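Local structure of RNA-dependent RNA polymerase (Qualyub virus, 6DX1) at residues 15-20 and 128-133; 61-66 and 105-110. The protein carries a viral OTU-domain cysteine protease that acts as a deubiquitinase, probably removing ubiquitin from proteins of the infected host cell. All blocks are in the same frame, centred on the assembly; numbering follows the deposited sequence.

Interaction 1 (15-20 and 128-133); sequences DNCSQA and QGIRWG
Ser18 and Arg131 meet through two complementary torsions: OG of Ser18 sits between its own backbone N and carbonyl carbon (chi1 55°), while the Arg131 chain, extended as far as CD, bends at chi3 (80°) and lays the edge of its guanidinium against that hydroxyl. NE of Arg131 donates to Ser18 OG at 2.9 Å, and NH2 of the same arginine adds a longer, more bent bond to Ser18 OG at 3.2 Å. The oxygen lies in the guanidinium plane, so the two nitrogens straddle it side-on and fix the rotation of the group. NH1 bonds to the carbonyl of Gly135, and Trp10 makes a cation-pi contact with the arginine.

Beneath this pair the backbones form an antiparallel ladder between strands 17-25 and 125-132, inside the mixed sheet of the OTU-like domain. Ser18 opposite Arg131 and Ala20 opposite Gly129 are hydrogen-bonded pairs; Cys17 with Trp132 and Gln19 with Ile130 are non-hydrogen-bonded. Arg131 N donates to Ser18 O at 2.8 Å, and one step past the ladder Gly133 N reaches Asn16 O at 3.0 Å. A water lies within hydrogen-bonding distance of Asn16 O, Ser18 OG and Gly133 O, linking the two carbonyls and the hydroxyl.

On the side of the sheet carrying Cys17 and Trp132, the cysteine lies over one face of the indole, its sulfur offset toward the rim. CB of Cys17 stands 4.0 Å from the centroid of the five-membered ring of Trp132, giving a CH-pi contact, and SG makes a sulfur-aromatic contact over the same ring. SG also packs against CG1 of Ile130 at 3.6 Å. Asn16 comes instead to the indole edge, OD1 lying 3.4 Å from Trp132 CD1, while its ND2 is probably hydrogen-bonded to Ser108 OG of helix 101-111.

Interaction 2 (61-66 and 105-110); sequences KNMCRE and EILSKL
Cys64 and Leu107 meet at the tighter part of this helix crossing. SG of Cys64 lies 3.8 Å from Leu107 CG and against both methyls, at the branch of the leucine. Next to it, Ile106 directs its CG2 methyl at the cysteine backbone, 3.8 Å from Cys64 CA; with CG2 anti to the backbone N of Ile106, this branch rather than CG1 makes the closest approach. The CA atoms of Cys64 and Ile106, 6.2 Å apart, are the nearest pair.

The second part is only slightly more open in packing but less deeply buried: Met63 and Leu110 are partly exposed, Cys64, Ile106 and Leu107 buried. Met63 holds CG between its backbone N and carbonyl carbon (chi1 69°), carrying the thioether toward the other helix, where it crosses Leu110 and Leu107 at about a right angle. Leu110 CD2 touches Met63 CG at 3.9 Å, and Met63 SD touches Leu107 CD2 at 4.0 Å and lies as near to Leu110 CD2.

No hydrogen bond links the segments, whose axes come within 9.7 Å and cross at 79°. The crossing thus joins helix 57-70 to helix 101-111 through apolar contacts, with Tyr88 of helix 85-92 packed against Cys64 and Ile106, and Phe42, Leu50 and Tyr51 of helix 41-51 lining the side of Leu107 and Met63, while helix 101-111 also meets Trp132 of strand 125-132.

From the N terminus, the chain enters interaction 1 at 15-20, which leads into strand 17-25, then passes through helix 41-51 to reach 61-66. Residues 105-110 return to close interaction 2, a loop of 38 intervening residues that is wholly enclosed by the longer one, which closes when 128-133 pairs with 15-20. Interaction 1 thus joins two strands of the sheet, and interaction 2 joins two helices. Their centres are about 17 Å apart, yet helix 101-111 bridges them: Lys109 NZ pairs with Asp15 OD2 in a salt bridge modelled unusually short, and Trp132 packs on Glu105 and Ser108, connecting sheet and helical region.

Interaction 1 (15-20 and 128-133)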
ATOM      1  N   ASP A  15      12.389   9.311  -2.135  1.00 20.10           N
ATOM      2  CA  ASP A  15      12.126   9.456  -0.705  1.00 21.66           C
ATOM      3  C   ASP A  15      12.193   8.094  -0.014  1.00 21.78           C
ATOM      4  O   ASP A  15      13.231   7.426  -0.079  1.00 21.68           O
ATOM      5  CB  ASP A  15      10.781  10.151  -0.491  1.00 20.48           C
ATOM      6  CG  ASP A  15      10.534  10.538   0.968  1.00 28.44           C
ATOM      7  OD1 ASP A  15      11.368  11.244   1.571  1.00 30.99           O
ATOM      8  OD2 ASP A  15       9.489  10.126   1.509  1.00 30.85           O
ATOM      9  N   ASN A  16      11.112   7.647   0.633  1.00 21.11           N
ATOM     10  CA  ASN A  16      11.180   6.375   1.347  1.00 18.92           C
ATOM     11  C   ASN A  16      10.720   5.189   0.502  1.00 19.77           C
ATOM     12  O   ASN A  16      10.505   4.104   1.050  1.00 18.82           O
ATOM     13  CB  ASN A  16      10.395   6.446   2.674  1.00 21.25           C
ATOM     14  CG  ASN A  16       8.877   6.334   2.499  1.00 20.31           C
ATOM     15  OD1 ASN A  16       8.321   6.656   1.452  1.00 19.88           O
ATOM     16  ND2 ASN A  16       8.201   5.885   3.564  1.00 19.87           N
ATOM     17  N   CYS A  17      10.636   5.353  -0.816  1.00 17.71           N
ATOM     18  CA  CYS A  17      10.144   4.316  -1.721  1.00 17.18           C
ATOM     19  C   CYS A  17      11.309   3.632  -2.425  1.00 20.76           C
ATOM     20  O   CYS A  17      12.216   4.304  -2.927  1.00 19.89           O
ATOM     21  CB  CYS A  17       9.191   4.921  -2.756  1.00 18.60           C
ATOM     22  SG  CYS A  17       8.579   3.738  -3.966  1.00 20.02           S
ATOM     23  N   SER A  18      11.289   2.303  -2.446  1.00 17.65           N
ATOM     24  CA  SER A  18      12.260   1.507  -3.194  1.00 17.61           C
ATOM     25  C   SER A  18      11.530   0.385  -3.933  1.00 21.23           C
ATOM     26  O   SER A  18      10.354   0.106  -3.671  1.00 19.59           O
ATOM     27  CB  SER A  18      13.352   0.947  -2.268  1.00 18.80           C
ATOM     28  OG  SER A  18      12.791   0.192  -1.186  1.00 19.33           O
ATOM     29  N   GLN A  19      12.231  -0.270  -4.865  1.00 17.04           N
ATOM     30  CA  GLN A  19      11.589  -1.287  -5.704  1.00 18.02           C
ATOM     31  C   GLN A  19      12.571  -2.409  -6.018  1.00 20.50           C
ATOM     32  O   GLN A  19      13.787  -2.226  -5.953  1.00 18.46           O
ATOM     33  CB  GLN A  19      11.055  -0.684  -7.010  1.00 20.32           C
ATOM     34  CG  GLN A  19      12.151  -0.253  -7.975  1.00 23.95           C
ATOM     35  CD  GLN A  19      11.602   0.477  -9.190  1.00 30.67           C
ATOM     36  OE1 GLN A  19      10.391   0.605  -9.350  1.00 33.00           O
ATOM     37  NE2 GLN A  19      12.495   0.961 -10.044  1.00 34.03           N
ATOM     38  N   ALA A  20      12.033  -3.572  -6.391  1.00 18.30           N
ATOM     39  CA  ALA A  20      12.895  -4.725  -6.634  1.00 18.91           C
ATOM     40  C   ALA A  20      12.199  -5.735  -7.530  1.00 21.99           C
ATOM     41  O   ALA A  20      10.971  -5.844  -7.520  1.00 20.16           O
ATOM     42  CB  ALA A  20      13.280  -5.397  -5.312  1.00 19.10           C
ATOM     43  N   GLN A 128       7.674  -8.818  -8.676  1.00 19.14           N
ATOM     44  CA  GLN A 128       8.242  -7.514  -8.333  1.00 17.93           C
ATOM     45  C   GLN A 128       7.662  -7.041  -7.010  1.00 21.69           C
ATOM     46  O   GLN A 128       6.562  -7.440  -6.613  1.00 18.81           O
ATOM     47  CB  GLN A 128       7.930  -6.439  -9.385  1.00 19.75           C
ATOM     48  CG  GLN A 128       8.389  -6.706 -10.784  1.00 25.88           C
ATOM     49  CD  GLN A 128       8.084  -5.534 -11.701  1.00 30.29           C
ATOM     50  OE1 GLN A 128       7.865  -4.403 -11.240  1.00 36.46           O
ATOM     51  NE2 GLN A 128       8.071  -5.791 -13.000  1.00 33.95           N
ATOM     52  N   GLY A 129       8.395  -6.148  -6.358  1.00 19.11           N
ATOM     53  CA  GLY A 129       7.897  -5.463  -5.182  1.00 17.85           C
ATOM     54  C   GLY A 129       8.212  -3.983  -5.254  1.00 19.09           C
ATOM     55  O   GLY A 129       9.207  -3.565  -5.846  1.00 19.80           O
ATOM     56  N   ILE A 130       7.322  -3.184  -4.673  1.00 16.03           N
ATOM     57  CA  ILE A 130       7.607  -1.775  -4.430  1.00 17.48           C
ATOM     58  C   ILE A 130       7.253  -1.506  -2.977  1.00 19.36           C
ATOM     59  O   ILE A 130       6.255  -2.026  -2.465  1.00 17.99           O
ATOM     60  CB  ILE A 130       6.855  -0.838  -5.403  1.00 21.33           C
ATOM     61  CG1 ILE A 130       7.195   0.624  -5.124  1.00 18.49           C
ATOM     62  CG2 ILE A 130       5.376  -1.054  -5.348  1.00 24.17           C
ATOM     63  CD1 ILE A 130       7.129   1.490  -6.383  1.00 24.84           C
ATOM     64  N   ARG A 131       8.100  -0.746  -2.297  1.00 17.43           N
ATOM     65  CA  ARG A 131       8.075  -0.703  -0.844  1.00 17.83           C
ATOM     66  C   ARG A 131       8.183   0.737  -0.373  1.00 20.10           C
ATOM     67  O   ARG A 131       8.952   1.518  -0.939  1.00 19.35           O
ATOM     68  CB  ARG A 131       9.236  -1.551  -0.299  1.00 20.38           C
ATOM     69  CG  ARG A 131       9.619  -1.360   1.143  1.00 24.88           C
ATOM     70  CD  ARG A 131      10.842  -2.251   1.435  1.00 22.85           C
ATOM     71  NE  ARG A 131      12.109  -1.665   0.986  1.00 20.81           N
ATOM     72  CZ  ARG A 131      13.248  -1.805   1.652  1.00 23.16           C
ATOM     73  NH1 ARG A 131      13.264  -2.519   2.774  1.00 24.20           N
ATOM     74  NH2 ARG A 131      14.367  -1.238   1.212  1.00 23.80           N
ATOM     75  N   TRP A 132       7.406   1.087   0.656  1.00 16.59           N
ATOM     76  CA  TRP A 132       7.542   2.363   1.361  1.00 17.64           C
ATOM     77  C   TRP A 132       7.964   2.054   2.789  1.00 20.27           C
ATOM     78  O   TRP A 132       7.216   1.398   3.523  1.00 19.88           O
ATOM     79  CB  TRP A 132       6.233   3.169   1.346  1.00 18.95           C
ATOM     80  CG  TRP A 132       5.889   3.664  -0.011  1.00 17.80           C
ATOM     81  CD1 TRP A 132       6.111   4.916  -0.500  1.00 16.64           C
ATOM     82  CD2 TRP A 132       5.285   2.916  -1.078  1.00 17.72           C
ATOM     83  NE1 TRP A 132       5.683   5.000  -1.798  1.00 18.71           N
ATOM     84  CE2 TRP A 132       5.172   3.788  -2.181  1.00 18.65           C
ATOM     85  CE3 TRP A 132       4.819   1.598  -1.203  1.00 17.47           C
ATOM     86  CZ2 TRP A 132       4.619   3.391  -3.396  1.00 19.21           C
ATOM     87  CZ3 TRP A 132       4.269   1.199  -2.414  1.00 17.80           C
ATOM     88  CH2 TRP A 132       4.179   2.095  -3.497  1.00 18.29           C
ATOM     89  N   GLY A 133       9.149   2.515   3.175  1.00 17.85           N
ATOM     90  CA  GLY A 133       9.755   2.169   4.449  1.00 19.41           C
ATOM     91  C   GLY A 133      10.898   1.179   4.283  1.00 23.23           C
ATOM     92  O   GLY A 133      11.161   0.652   3.204  1.00 22.59           O
TER
HETATM   93  O   HOH W   1      11.927   1.740   0.852  1.00 21.32           O

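Interaction 2 (61-66 and 105-110)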
ATOM      1  N   LYS A  61      -9.450   6.002   4.539  1.00 17.93           N
ATOM      2  CA  LYS A  61      -9.432   7.215   3.722  1.00 20.19           C
ATOM      3  C   LYS A  61      -9.385   8.449   4.608  1.00 19.52           C
ATOM      4  O   LYS A  61      -8.624   9.388   4.340  1.00 20.28           O
ATOM      5  CB  LYS A  61     -10.655   7.265   2.797  1.00 19.50           C
ATOM      6  CG  LYS A  61     -10.742   6.079   1.850  1.00 20.96           C
ATOM      7  CD  LYS A  61     -11.816   6.251   0.774  1.00 22.70           C
ATOM      8  CE  LYS A  61     -11.391   7.280  -0.269  1.00 29.77           C
ATOM      9  NZ  LYS A  61     -12.372   7.376  -1.379  1.00 31.86           N
ATOM     10  N   ASN A  62     -10.170   8.441   5.694  1.00 20.86           N
ATOM     11  CA  ASN A  62     -10.197   9.562   6.631  1.00 23.22           C
ATOM     12  C   ASN A  62      -8.825   9.808   7.249  1.00 23.76           C
ATOM     13  O   ASN A  62      -8.383  10.957   7.363  1.00 24.47           O
ATOM     14  CB  ASN A  62     -11.212   9.296   7.747  1.00 25.11           C
ATOM     15  CG  ASN A  62     -12.644   9.500   7.312  1.00 28.58           C
ATOM     16  OD1 ASN A  62     -12.922  10.176   6.321  1.00 28.96           O
ATOM     17  ND2 ASN A  62     -13.572   8.918   8.072  1.00 28.04           N
ATOM     18  N   MET A  63      -8.153   8.745   7.700  1.00 22.49           N
ATOM     19  CA  MET A  63      -6.889   8.957   8.401  1.00 22.14           C
ATOM     20  C   MET A  63      -5.809   9.444   7.444  1.00 21.43           C
ATOM     21  O   MET A  63      -4.925  10.203   7.850  1.00 21.79           O
ATOM     22  CB  MET A  63      -6.446   7.687   9.140  1.00 23.68           C
ATOM     23  CG  MET A  63      -6.011   6.535   8.257  1.00 24.50           C
ATOM     24  SD  MET A  63      -5.541   5.059   9.206  1.00 29.84           S
ATOM     25  CE  MET A  63      -7.049   4.702  10.113  1.00 23.39           C
ATOM     26  N   CYS A  64      -5.888   9.059   6.170  1.00 19.45           N
ATOM     27  CA  CYS A  64      -4.955   9.594   5.177  1.00 19.01           C
ATOM     28  C   CYS A  64      -5.153  11.093   4.981  1.00 21.23           C
ATOM     29  O   CYS A  64      -4.181  11.854   4.929  1.00 21.55           O
ATOM     30  CB  CYS A  64      -5.126   8.864   3.843  1.00 22.02           C
ATOM     31  SG  CYS A  64      -4.465   7.177   3.856  1.00 21.40           S
ATOM     32  N   ARG A  65      -6.409  11.532   4.854  1.00 21.19           N
ATOM     33  CA  ARG A  65      -6.671  12.958   4.697  1.00 23.11           C
ATOM     34  C   ARG A  65      -6.192  13.734   5.911  1.00 22.28           C
ATOM     35  O   ARG A  65      -5.619  14.823   5.775  1.00 24.94           O
ATOM     36  CB  ARG A  65      -8.165  13.189   4.471  1.00 23.11           C
ATOM     37  CG  ARG A  65      -8.628  12.851   3.077  1.00 22.95           C
ATOM     38  CD  ARG A  65     -10.094  13.229   2.876  1.00 25.88           C
ATOM     39  NE  ARG A  65     -11.013  12.297   3.519  1.00 26.82           N
ATOM     40  CZ  ARG A  65     -11.574  11.255   2.908  1.00 26.09           C
ATOM     41  NH1 ARG A  65     -11.309  11.010   1.630  1.00 27.59           N
ATOM     42  NH2 ARG A  65     -12.403  10.459   3.570  1.00 26.85           N
ATOM     43  N   GLU A  66      -6.404  13.182   7.108  1.00 22.86           N
ATOM     44  CA  GLU A  66      -6.018  13.890   8.324  1.00 27.36           C
ATOM     45  C   GLU A  66      -4.506  14.019   8.441  1.00 26.67           C
ATOM     46  O   GLU A  66      -4.001  15.073   8.844  1.00 25.63           O
ATOM     47  CB  GLU A  66      -6.593  13.190   9.551  1.00 29.35           C
ATOM     48  CG  GLU A  66      -8.061  13.526   9.763  1.00 37.65           C
ATOM     49  CD  GLU A  66      -8.788  12.497  10.592  1.00 45.83           C
ATOM     50  OE1 GLU A  66     -10.037  12.567  10.657  1.00 51.79           O
ATOM     51  OE2 GLU A  66      -8.119  11.624  11.191  1.00 47.60           O
ATOM     52  N   GLU A 105       2.581   5.883   0.757  1.00 17.69           N
ATOM     53  CA  GLU A 105       3.498   6.815   1.411  1.00 17.43           C
ATOM     54  C   GLU A 105       2.888   7.369   2.690  1.00 19.95           C
ATOM     55  O   GLU A 105       3.529   7.365   3.750  1.00 18.60           O
ATOM     56  CB  GLU A 105       3.870   7.970   0.469  1.00 18.46           C
ATOM     57  CG  GLU A 105       4.781   9.003   1.166  1.00 17.55           C
ATOM     58  CD  GLU A 105       4.968  10.287   0.369  1.00 24.27           C
ATOM     59  OE1 GLU A 105       5.867  11.075   0.727  1.00 25.33           O
ATOM     60  OE2 GLU A 105       4.248  10.495  -0.619  1.00 24.71           O
ATOM     61  N   ILE A 106       1.640   7.852   2.610  1.00 16.95           N
ATOM     62  CA  ILE A 106       1.000   8.468   3.772  1.00 16.94           C
ATOM     63  C   ILE A 106       0.914   7.474   4.920  1.00 17.94           C
ATOM     64  O   ILE A 106       1.238   7.791   6.069  1.00 17.51           O
ATOM     65  CB  ILE A 106      -0.398   8.997   3.402  1.00 18.69           C
ATOM     66  CG1 ILE A 106      -0.306  10.180   2.436  1.00 20.48           C
ATOM     67  CG2 ILE A 106      -1.161   9.401   4.666  1.00 19.05           C
ATOM     68  CD1 ILE A 106      -1.660  10.589   1.856  1.00 21.94           C
ATOM     69  N   LEU A 107       0.451   6.257   4.632  1.00 17.37           N
ATOM     70  CA  LEU A 107       0.246   5.297   5.712  1.00 17.83           C
ATOM     71  C   LEU A 107       1.568   4.816   6.307  1.00 17.92           C
ATOM     72  O   LEU A 107       1.653   4.582   7.520  1.00 17.64           O
ATOM     73  CB  LEU A 107      -0.586   4.116   5.211  1.00 16.59           C
ATOM     74  CG  LEU A 107      -2.038   4.526   4.977  1.00 18.98           C
ATOM     75  CD1 LEU A 107      -2.712   3.543   4.037  1.00 20.78           C
ATOM     76  CD2 LEU A 107      -2.773   4.605   6.308  1.00 20.08           C
ATOM     77  N   SER A 108       2.606   4.644   5.480  1.00 18.16           N
ATOM     78  CA  SER A 108       3.900   4.237   6.035  1.00 17.77           C
ATOM     79  C   SER A 108       4.398   5.243   7.065  1.00 20.36           C
ATOM     80  O   SER A 108       5.008   4.858   8.079  1.00 19.29           O
ATOM     81  CB  SER A 108       4.926   4.049   4.905  1.00 19.04           C
ATOM     82  OG  SER A 108       5.315   5.293   4.346  1.00 20.01           O
ATOM     83  N   LYS A 109       4.117   6.527   6.844  1.00 17.97           N
ATOM     84  CA  LYS A 109       4.601   7.583   7.723  1.00 20.55           C
ATOM     85  C   LYS A 109       3.668   7.843   8.897  1.00 22.94           C
ATOM     86  O   LYS A 109       4.139   8.185   9.989  1.00 23.80           O
ATOM     87  CB  LYS A 109       4.832   8.861   6.903  1.00 20.62           C
ATOM     88  CG  LYS A 109       5.953   8.659   5.873  1.00 20.76           C
ATOM     89  CD  LYS A 109       6.113   9.815   4.890  1.00 21.45           C
ATOM     90  CE  LYS A 109       7.381   9.618   4.052  1.00 23.24           C
ATOM     91  NZ  LYS A 109       7.534  10.690   3.007  1.00 24.53           N
ATOM     92  N   LEU A 110       2.359   7.663   8.703  1.00 18.36           N
ATOM     93  CA  LEU A 110       1.412   7.783   9.807  1.00 18.54           C
ATOM     94  C   LEU A 110       1.546   6.615  10.776  1.00 19.22           C
ATOM     95  O   LEU A 110       1.634   6.807  11.997  1.00 19.82           O
ATOM     96  CB  LEU A 110      -0.019   7.856   9.261  1.00 18.02           C
ATOM     97  CG  LEU A 110      -1.142   7.651  10.288  1.00 20.09           C
ATOM     98  CD1 LEU A 110      -1.229   8.798  11.267  1.00 20.46           C
ATOM     99  CD2 LEU A 110      -2.483   7.464   9.585  1.00 22.19           C
TER